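Long-range contacts in mycosin-1 (Mycobacterium smegmatis, PDB 4KB5), which acts as a subtilisin-like serine endopeptidase that cleaves EspB and may regulate both ESX-1 secretion and virulence: residues A[65-70]-A[172-177]; A[161-166]-A[194-199]; A[211-216]-A[246-251]. All coordinates share one frame; numbering follows the deposited sequence.

Interaction 1: residues A[65-70]-A[172-177]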
loop_
_atom_site.group_PDB
_atom_site.type_symbol
_atom_site.label_atom_id
_atom_site.label_comp_id
_atom_site.label_asym_id
_atom_site.label_seq_id
_atom_site.Cartn_x
_atom_site.Cartn_y
_atom_site.Cartn_z
ATOM N N THR A 65 1.972 11.387 -11.159
ATOM C CA THR A 65 3.137 10.599 -10.774
ATOM C C THR A 65 2.830 9.794 -9.527
ATOM O O THR A 65 2.386 10.342 -8.520
ATOM C CB THR A 65 4.364 11.522 -10.540
ATOM O OG1 THR A 65 4.693 12.174 -11.771
ATOM C CG2 THR A 65 5.580 10.742 -10.054
ATOM N N VAL A 66 3.046 8.487 -9.610
ATOM C CA VAL A 66 2.821 7.591 -8.492
ATOM C C VAL A 66 4.135 6.984 -8.030
ATOM O O VAL A 66 4.877 6.388 -8.834
ATOM C CB VAL A 66 1.839 6.451 -8.860
ATOM C CG1 VAL A 66 1.550 5.567 -7.646
ATOM C CG2 VAL A 66 0.544 7.031 -9.423
ATOM N N ALA A 67 4.420 7.147 -6.738
ATOM C CA ALA A 67 5.568 6.518 -6.124
ATOM C C ALA A 67 5.181 5.153 -5.587
ATOM O O ALA A 67 4.164 4.986 -4.884
ATOM C CB ALA A 67 6.132 7.397 -5.013
ATOM N N VAL A 68 5.996 4.164 -5.910
ATOM C CA VAL A 68 5.746 2.806 -5.466
ATOM C C VAL A 68 6.816 2.482 -4.443
ATOM O O VAL A 68 7.995 2.321 -4.791
ATOM C CB VAL A 68 5.775 1.826 -6.648
ATOM C CG1 VAL A 68 5.398 0.420 -6.200
ATOM C CG2 VAL A 68 4.839 2.305 -7.748
ATOM N N ILE A 69 6.418 2.419 -3.174
ATOM C CA ILE A 69 7.370 2.106 -2.101
ATOM C C ILE A 69 7.216 0.630 -1.759
ATOM O O ILE A 69 6.223 0.207 -1.149
ATOM C CB ILE A 69 7.226 3.060 -0.883
ATOM C CG1 ILE A 69 7.458 4.518 -1.329
ATOM C CG2 ILE A 69 8.208 2.674 0.217
ATOM C CD1 ILE A 69 7.360 5.565 -0.223
ATOM N N ASP A 70 8.187 -0.167 -2.197
ATOM C CA ASP A 70 8.004 -1.622 -2.263
ATOM C C ASP A 70 9.385 -2.292 -2.346
ATOM O O ASP A 70 10.343 -1.810 -1.725
ATOM C CB ASP A 70 7.154 -1.946 -3.514
ATOM C CG ASP A 70 6.365 -3.249 -3.395
ATOM O OD1 ASP A 70 6.972 -4.328 -3.196
ATOM O OD2 ASP A 70 5.121 -3.200 -3.540
ATOM N N LEU A 172 10.344 14.177 -4.341
ATOM C CA LEU A 172 10.454 13.859 -5.766
ATOM C C LEU A 172 9.255 14.314 -6.590
ATOM O O LEU A 172 9.305 14.288 -7.811
ATOM C CB LEU A 172 10.720 12.368 -5.989
ATOM C CG LEU A 172 12.145 11.915 -5.645
ATOM C CD1 LEU A 172 12.286 10.408 -5.829
ATOM C CD2 LEU A 172 13.183 12.675 -6.471
ATOM N N GLY A 173 8.165 14.700 -5.926
ATOM C CA GLY A 173 6.989 15.232 -6.627
ATOM C C GLY A 173 5.883 14.215 -6.870
ATOM O O GLY A 173 5.020 14.418 -7.716
ATOM N N ALA A 174 5.903 13.118 -6.134
ATOM C CA ALA A 174 4.841 12.127 -6.210
ATOM C C ALA A 174 3.511 12.709 -5.710
ATOM O O ALA A 174 3.465 13.349 -4.658
ATOM C CB ALA A 174 5.223 10.902 -5.396
ATOM N N GLN A 175 2.442 12.486 -6.472
ATOM C CA GLN A 175 1.097 12.902 -6.064
ATOM C C GLN A 175 0.305 11.784 -5.385
ATOM O O GLN A 175 -0.681 12.037 -4.680
ATOM C CB GLN A 175 0.351 13.427 -7.275
ATOM C CG GLN A 175 0.932 14.728 -7.785
ATOM C CD GLN A 175 0.902 14.814 -9.286
ATOM O OE1 GLN A 175 1.381 13.920 -9.980
ATOM N NE2 GLN A 175 0.338 15.898 -9.802
ATOM N N VAL A 176 0.733 10.547 -5.628
ATOM C CA VAL A 176 0.167 9.351 -5.011
ATOM C C VAL A 176 1.353 8.504 -4.587
ATOM O O VAL A 176 2.335 8.362 -5.331
ATOM C CB VAL A 176 -0.707 8.538 -6.005
ATOM C CG1 VAL A 176 -1.309 7.308 -5.322
ATOM C CG2 VAL A 176 -1.805 9.412 -6.612
ATOM N N ILE A 177 1.276 7.951 -3.391
ATOM C CA ILE A 177 2.359 7.137 -2.866
ATOM C C ILE A 177 1.749 5.852 -2.331
ATOM O O ILE A 177 0.922 5.897 -1.416
ATOM C CB ILE A 177 3.094 7.876 -1.724
ATOM C CG1 ILE A 177 3.690 9.204 -2.221
ATOM C CG2 ILE A 177 4.129 6.980 -1.067
ATOM C CD1 ILE A 177 4.164 10.120 -1.105
HETATM O O HOH W 1 3.183 14.331 -12.255
#

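Interaction 2: residues A[161-166]-A[194-199]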
loop_
_atom_site.group_PDB
_atom_site.type_symbol
_atom_site.label_atom_id
_atom_site.label_comp_id
_atom_site.label_asym_id
_atom_site.label_seq_id
_atom_site.Cartn_x
_atom_site.Cartn_y
_atom_site.Cartn_z
ATOM N N SER A 161 13.386 3.699 8.080
ATOM C CA SER A 161 13.725 3.878 6.660
ATOM C C SER A 161 12.479 4.238 5.845
ATOM O O SER A 161 12.548 5.064 4.939
ATOM C CB SER A 161 14.457 2.664 6.082
ATOM O OG SER A 161 13.613 1.532 6.067
ATOM N N LEU A 162 11.329 3.665 6.200
ATOM C CA LEU A 162 10.070 4.040 5.527
ATOM C C LEU A 162 9.804 5.541 5.615
ATOM O O LEU A 162 9.495 6.199 4.605
ATOM C CB LEU A 162 8.895 3.256 6.100
ATOM C CG LEU A 162 7.533 3.612 5.469
ATOM C CD1 LEU A 162 7.501 3.255 3.978
ATOM C CD2 LEU A 162 6.412 2.910 6.224
ATOM N N ALA A 163 9.978 6.092 6.817
ATOM C CA ALA A 163 9.808 7.530 7.048
ATOM C C ALA A 163 10.626 8.378 6.081
ATOM O O ALA A 163 10.123 9.337 5.487
ATOM C CB ALA A 163 10.159 7.883 8.497
ATOM N N ARG A 164 11.889 8.004 5.909
ATOM C CA ARG A 164 12.774 8.694 4.978
ATOM C C ARG A 164 12.274 8.550 3.544
ATOM O O ARG A 164 12.255 9.519 2.785
ATOM C CB ARG A 164 14.201 8.154 5.094
ATOM C CG ARG A 164 15.021 8.804 6.196
ATOM C CD ARG A 164 16.493 8.445 6.074
ATOM N NE ARG A 164 16.772 7.104 6.579
ATOM C CZ ARG A 164 17.141 6.080 5.816
ATOM N NH1 ARG A 164 17.276 6.240 4.507
ATOM N NH2 ARG A 164 17.374 4.894 6.361
ATOM N N SER A 165 11.868 7.337 3.178
ATOM C CA SER A 165 11.346 7.074 1.813
ATOM C C SER A 165 10.100 7.911 1.477
ATOM O O SER A 165 9.951 8.393 0.345
ATOM C CB SER A 165 11.118 5.570 1.581
ATOM O OG SER A 165 9.954 5.095 2.245
ATOM N N VAL A 166 9.240 8.134 2.477
ATOM C CA VAL A 166 8.049 8.967 2.301
ATOM C C VAL A 166 8.418 10.431 2.049
ATOM O O VAL A 166 7.875 11.073 1.133
ATOM C CB VAL A 166 7.081 8.837 3.514
ATOM C CG1 VAL A 166 5.910 9.811 3.404
ATOM C CG2 VAL A 166 6.562 7.415 3.621
ATOM N N THR A 194 7.833 8.260 15.786
ATOM C CA THR A 194 7.536 9.677 15.620
ATOM C C THR A 194 8.014 10.233 14.281
ATOM O O THR A 194 7.412 11.174 13.756
ATOM C CB THR A 194 8.066 10.555 16.789
ATOM O OG1 THR A 194 9.456 10.299 16.993
ATOM C CG2 THR A 194 7.323 10.263 18.089
ATOM N N SER A 195 9.093 9.674 13.728
ATOM C CA SER A 195 9.587 10.177 12.445
ATOM C C SER A 195 8.645 9.768 11.310
ATOM O O SER A 195 8.453 10.534 10.366
ATOM C CB SER A 195 11.033 9.734 12.152
ATOM O OG SER A 195 11.099 8.328 11.988
ATOM N N LEU A 196 8.038 8.591 11.423
ATOM C CA LEU A 196 7.078 8.115 10.403
ATOM C C LEU A 196 5.807 8.960 10.390
ATOM O O LEU A 196 5.377 9.425 9.329
ATOM C CB LEU A 196 6.743 6.634 10.592
ATOM C CG LEU A 196 5.787 5.992 9.568
ATOM C CD1 LEU A 196 6.230 6.222 8.120
ATOM C CD2 LEU A 196 5.643 4.505 9.852
ATOM N N GLY A 197 5.225 9.186 11.571
ATOM C CA GLY A 197 4.059 10.073 11.691
ATOM C C GLY A 197 4.368 11.453 11.138
ATOM O O GLY A 197 3.556 12.046 10.422
ATOM N N ALA A 198 5.559 11.970 11.451
ATOM C CA ALA A 198 5.960 13.281 10.925
ATOM C C ALA A 198 6.147 13.276 9.393
ATOM O O ALA A 198 5.754 14.218 8.698
ATOM C CB ALA A 198 7.231 13.767 11.626
ATOM N N ALA A 199 6.762 12.223 8.864
ATOM C CA ALA A 199 6.976 12.126 7.407
ATOM C C ALA A 199 5.627 12.068 6.645
ATOM O O ALA A 199 5.441 12.729 5.612
ATOM C CB ALA A 199 7.835 10.903 7.085
#

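Interaction 3: residues A[211-216]-A[246-251]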
loop_
_atom_site.group_PDB
_atom_site.type_symbol
_atom_site.label_atom_id
_atom_site.label_comp_id
_atom_site.label_asym_id
_atom_site.label_seq_id
_atom_site.Cartn_x
_atom_site.Cartn_y
_atom_site.Cartn_z
ATOM N N ILE A 211 -1.617 9.134 0.204
ATOM C CA ILE A 211 -0.846 7.951 0.600
ATOM C C ILE A 211 -1.793 6.785 0.844
ATOM O O ILE A 211 -2.741 6.904 1.634
ATOM C CB ILE A 211 0.014 8.197 1.870
ATOM C CG1 ILE A 211 0.985 9.364 1.640
ATOM C CG2 ILE A 211 0.743 6.911 2.295
ATOM C CD1 ILE A 211 1.919 9.654 2.802
ATOM N N VAL A 212 -1.527 5.671 0.154
ATOM C CA VAL A 212 -2.327 4.454 0.229
ATOM C C VAL A 212 -1.423 3.365 0.772
ATOM O O VAL A 212 -0.312 3.152 0.253
ATOM C CB VAL A 212 -2.863 4.056 -1.182
ATOM C CG1 VAL A 212 -3.714 2.789 -1.129
ATOM C CG2 VAL A 212 -3.645 5.197 -1.821
ATOM N N VAL A 213 -1.873 2.667 1.808
ATOM C CA VAL A 213 -1.035 1.664 2.459
ATOM C C VAL A 213 -1.732 0.305 2.531
ATOM O O VAL A 213 -2.953 0.232 2.607
ATOM C CB VAL A 213 -0.522 2.151 3.854
ATOM C CG1 VAL A 213 -0.140 3.635 3.778
ATOM C CG2 VAL A 213 -1.566 1.974 4.950
ATOM N N ALA A 214 -0.942 -0.763 2.498
ATOM C CA ALA A 214 -1.432 -2.123 2.707
ATOM C C ALA A 214 -1.931 -2.317 4.137
ATOM O O ALA A 214 -1.296 -1.849 5.080
ATOM C CB ALA A 214 -0.324 -3.126 2.412
ATOM N N ALA A 215 -3.040 -3.031 4.303
ATOM C CA ALA A 215 -3.512 -3.395 5.655
ATOM C C ALA A 215 -2.566 -4.391 6.340
ATOM O O ALA A 215 -2.493 -4.445 7.580
ATOM C CB ALA A 215 -4.934 -3.957 5.615
ATOM N N GLY A 216 -1.840 -5.163 5.525
ATOM C CA GLY A 216 -0.937 -6.202 6.031
ATOM C C GLY A 216 -1.529 -7.593 5.890
ATOM O O GLY A 216 -2.759 -7.766 5.838
ATOM N N VAL A 246 -0.238 -2.223 13.452
ATOM C CA VAL A 246 0.258 -2.284 12.074
ATOM C C VAL A 246 0.471 -0.861 11.589
ATOM O O VAL A 246 -0.464 -0.059 11.588
ATOM C CB VAL A 246 -0.723 -2.994 11.106
ATOM C CG1 VAL A 246 -0.141 -3.048 9.690
ATOM C CG2 VAL A 246 -1.072 -4.393 11.604
ATOM N N SER A 247 1.699 -0.566 11.177
ATOM C CA SER A 247 2.084 0.766 10.744
ATOM C C SER A 247 2.769 0.699 9.378
ATOM O O SER A 247 3.575 -0.205 9.143
ATOM C CB SER A 247 3.026 1.390 11.769
ATOM O OG SER A 247 3.307 2.723 11.407
ATOM N N PRO A 248 2.479 1.670 8.480
ATOM C CA PRO A 248 1.704 2.891 8.694
ATOM C C PRO A 248 0.173 2.757 8.637
ATOM O O PRO A 248 -0.536 3.785 8.672
ATOM C CB PRO A 248 2.200 3.812 7.572
ATOM C CG PRO A 248 2.597 2.888 6.467
ATOM C CD PRO A 248 3.017 1.592 7.107
ATOM N N ALA A 249 -0.331 1.525 8.570
ATOM C CA ALA A 249 -1.774 1.287 8.501
ATOM C C ALA A 249 -2.549 2.114 9.533
ATOM O O ALA A 249 -3.608 2.684 9.223
ATOM C CB ALA A 249 -2.075 -0.203 8.670
ATOM N N TRP A 250 -2.004 2.222 10.744
ATOM C CA TRP A 250 -2.745 2.883 11.820
ATOM C C TRP A 250 -2.785 4.394 11.791
ATOM O O TRP A 250 -3.400 4.993 12.668
ATOM C CB TRP A 250 -2.361 2.344 13.196
ATOM C CG TRP A 250 -1.021 2.801 13.727
ATOM C CD1 TRP A 250 0.102 3.225 13.000
ATOM C CD2 TRP A 250 -0.598 2.838 15.137
ATOM N NE1 TRP A 250 1.144 3.535 13.846
ATOM C CE2 TRP A 250 0.797 3.317 15.138
ATOM C CE3 TRP A 250 -1.210 2.532 16.351
ATOM C CZ2 TRP A 250 1.518 3.489 16.318
ATOM C CZ3 TRP A 250 -0.476 2.711 17.531
ATOM C CH2 TRP A 250 0.857 3.176 17.513
ATOM N N TYR A 251 -2.188 5.030 10.783
ATOM C CA TYR A 251 -2.336 6.490 10.619
ATOM C C TYR A 251 -3.603 6.928 9.879
ATOM O O TYR A 251 -3.794 8.115 9.628
ATOM C CB TYR A 251 -1.099 7.099 9.962
ATOM C CG TYR A 251 0.108 7.075 10.869
ATOM C CD1 TYR A 251 0.213 7.957 11.960
ATOM C CD2 TYR A 251 1.121 6.150 10.674
ATOM C CE1 TYR A 251 1.317 7.919 12.817
ATOM C CE2 TYR A 251 2.227 6.108 11.508
ATOM C CZ TYR A 251 2.322 6.996 12.575
ATOM O OH TYR A 251 3.418 6.941 13.399
HETATM O O HOH W 2 0.679 -0.492 6.591
#

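Interaction 1: residues A[65-70]-A[172-177]
The central parallel sheet of the subtilase fold brings strand 65-70 beside strand 176-179, and the parallel pairs Val66-Val176 and Ala67-Ile177 illustrate how two such strands are brought into step. The principal backbone bond runs from Ala67 N to Val176 O (2.8 Å, 161° at the hydrogen). Near the start of the strand Thr65 O accepts from two successive amides, Gln175 N at 3.0 Å and, more weakly, Val176 N at 3.3 Å. Gln175, still in the loop before its strand, adds a side-chain bond: CG lies beside its own backbone N (chi1 -68°) and a bend at chi2 (143°) turns its end toward the neighbouring strand, where OE1 receives Thr65 N at 2.9 Å. Gly173, with positive phi, closes a Schellman motif after helix 154-171, just before this pairing, as expected where a beta-alpha-beta crossover turns back into the sheet. On one face Val66 and Val176 lie side by side and point the same way, with helix 102-110 covering Val66. On the other, Ala67 CB meets Ala174 CB at 3.6 Å, and Ile69 reaches with CD1 to Ile177 CG2, also at 3.6 Å, beneath helix 154-171. The strand ends at Asp70 of the inferred charge relay system, whose OD1 bonds to His101 ND1 while OD2 is held by Thr105 OG1. At the opposite end, where Thr65 and Gln175 are partly exposed, a water joins the two side chains, lying 2.7 Å from Thr65 OG1 and donating to Gln175 OE1.

Interaction 2: residues A[161-166]-A[194-199]
Ala163 and Leu196 bring together two helices, 154-171 and 194-206, that cover the same face of the subtilase sheet, an example of how small residues let neighbouring helices of an alpha/beta fold run close and nearly parallel. Over these turns the axes approach to 8.2 Å and diverge by 17°. The central bump is Ala163: its methyl lodges in the shallow hollow between consecutive turns of the partner helix, resting on Leu196 CA at 3.6 Å, with Ser195 OG to one side and the methyl of Ala199 one turn on. Ala199 is the reciprocal bump. Val166 flanks this small-residue seam; its CB faces Ala199 CB, and CG1, anti to the backbone N (chi1 174°), slides over Ala199 O at 3.7 Å. On the side nearer the sheet the seam is sealed by two leucines whose chains meet at a slant, Leu162 CD2 against Leu196 CD1 at 3.8 Å; Leu162 also packs on Ile69 and Ile179 of the strands. The two helices contribute no polar bond to each other here; in the first, Leu162 O accepts both Val166 N and the hydroxyl of Ser165, whose OG, 2.6 Å away, approaches a lone pair of Leu162 O within the plane of the carbonyl group. The tightest fit across the contact is Ala199 CB set only 3.2 Å from Ala163 O.

Interaction 3: residues A[211-216]-A[246-251]
Val213 faces the turn formed by Pro248 and Ala249, and its two methyls divide the work. With chi1 at -40°, CG1 lies beside the backbone N and meets Pro248 CG at 3.9 Å, while CG2, held between the backbone N and the carbonyl carbon, drops onto Ala249 CA at 3.6 Å. The proline ring, in the C-gamma-endo pucker, comes at a slant to the valine; the cis peptide bond before it turns the chain sharply after strand 244-247, and a 3-10 segment follows. Beyond the end of strand 210-214, Ala215 O is met at 3.5 Å by Val246 CG1, which chi1 (-179°) points opposite the backbone N. A water bridges the backbones instead of a direct bond, donating to Ala214 O at 2.8 Å and accepting weakly from Ala249 N at 3.0 Å. At the backbone angles of Gly216 a side chain would jam against Ala215 O, which calls for glycine. The side chain of Ala214 lies about 4 Å from that of Ser312, the inferred nucleophile of the charge relay system. An Ala-Ala-Gly segment running off the strand end beside a cis-proline turn is found in subtilisins, where the Ala-Ala-Gly segment forms a wall of the S1 substrate pocket, a role it probably shares here.

Overall arrangement
All three contacts are largely buried, but their chemistry follows their place in the subtilase fold. Interaction 1, within the sheet, relies on backbone bonds and runs out to a more exposed end, where a water joins in; interaction 2, in the helix layer and farthest from the centre of the chain, is nearly all apolar; interaction 3, the most central, combines apolar contacts with a bridging water. Strand 176-179 connects interactions 1 and 3, probably through a hydrogen bond from Val212 N to Ile177 O (2.9 Å). Helix 154-171 lies over both: Ile69 CG2 touches Ser165 OG of interaction 2, and Leu162 CD2 packs on Pro248 CD of interaction 3 at 3.7 Å.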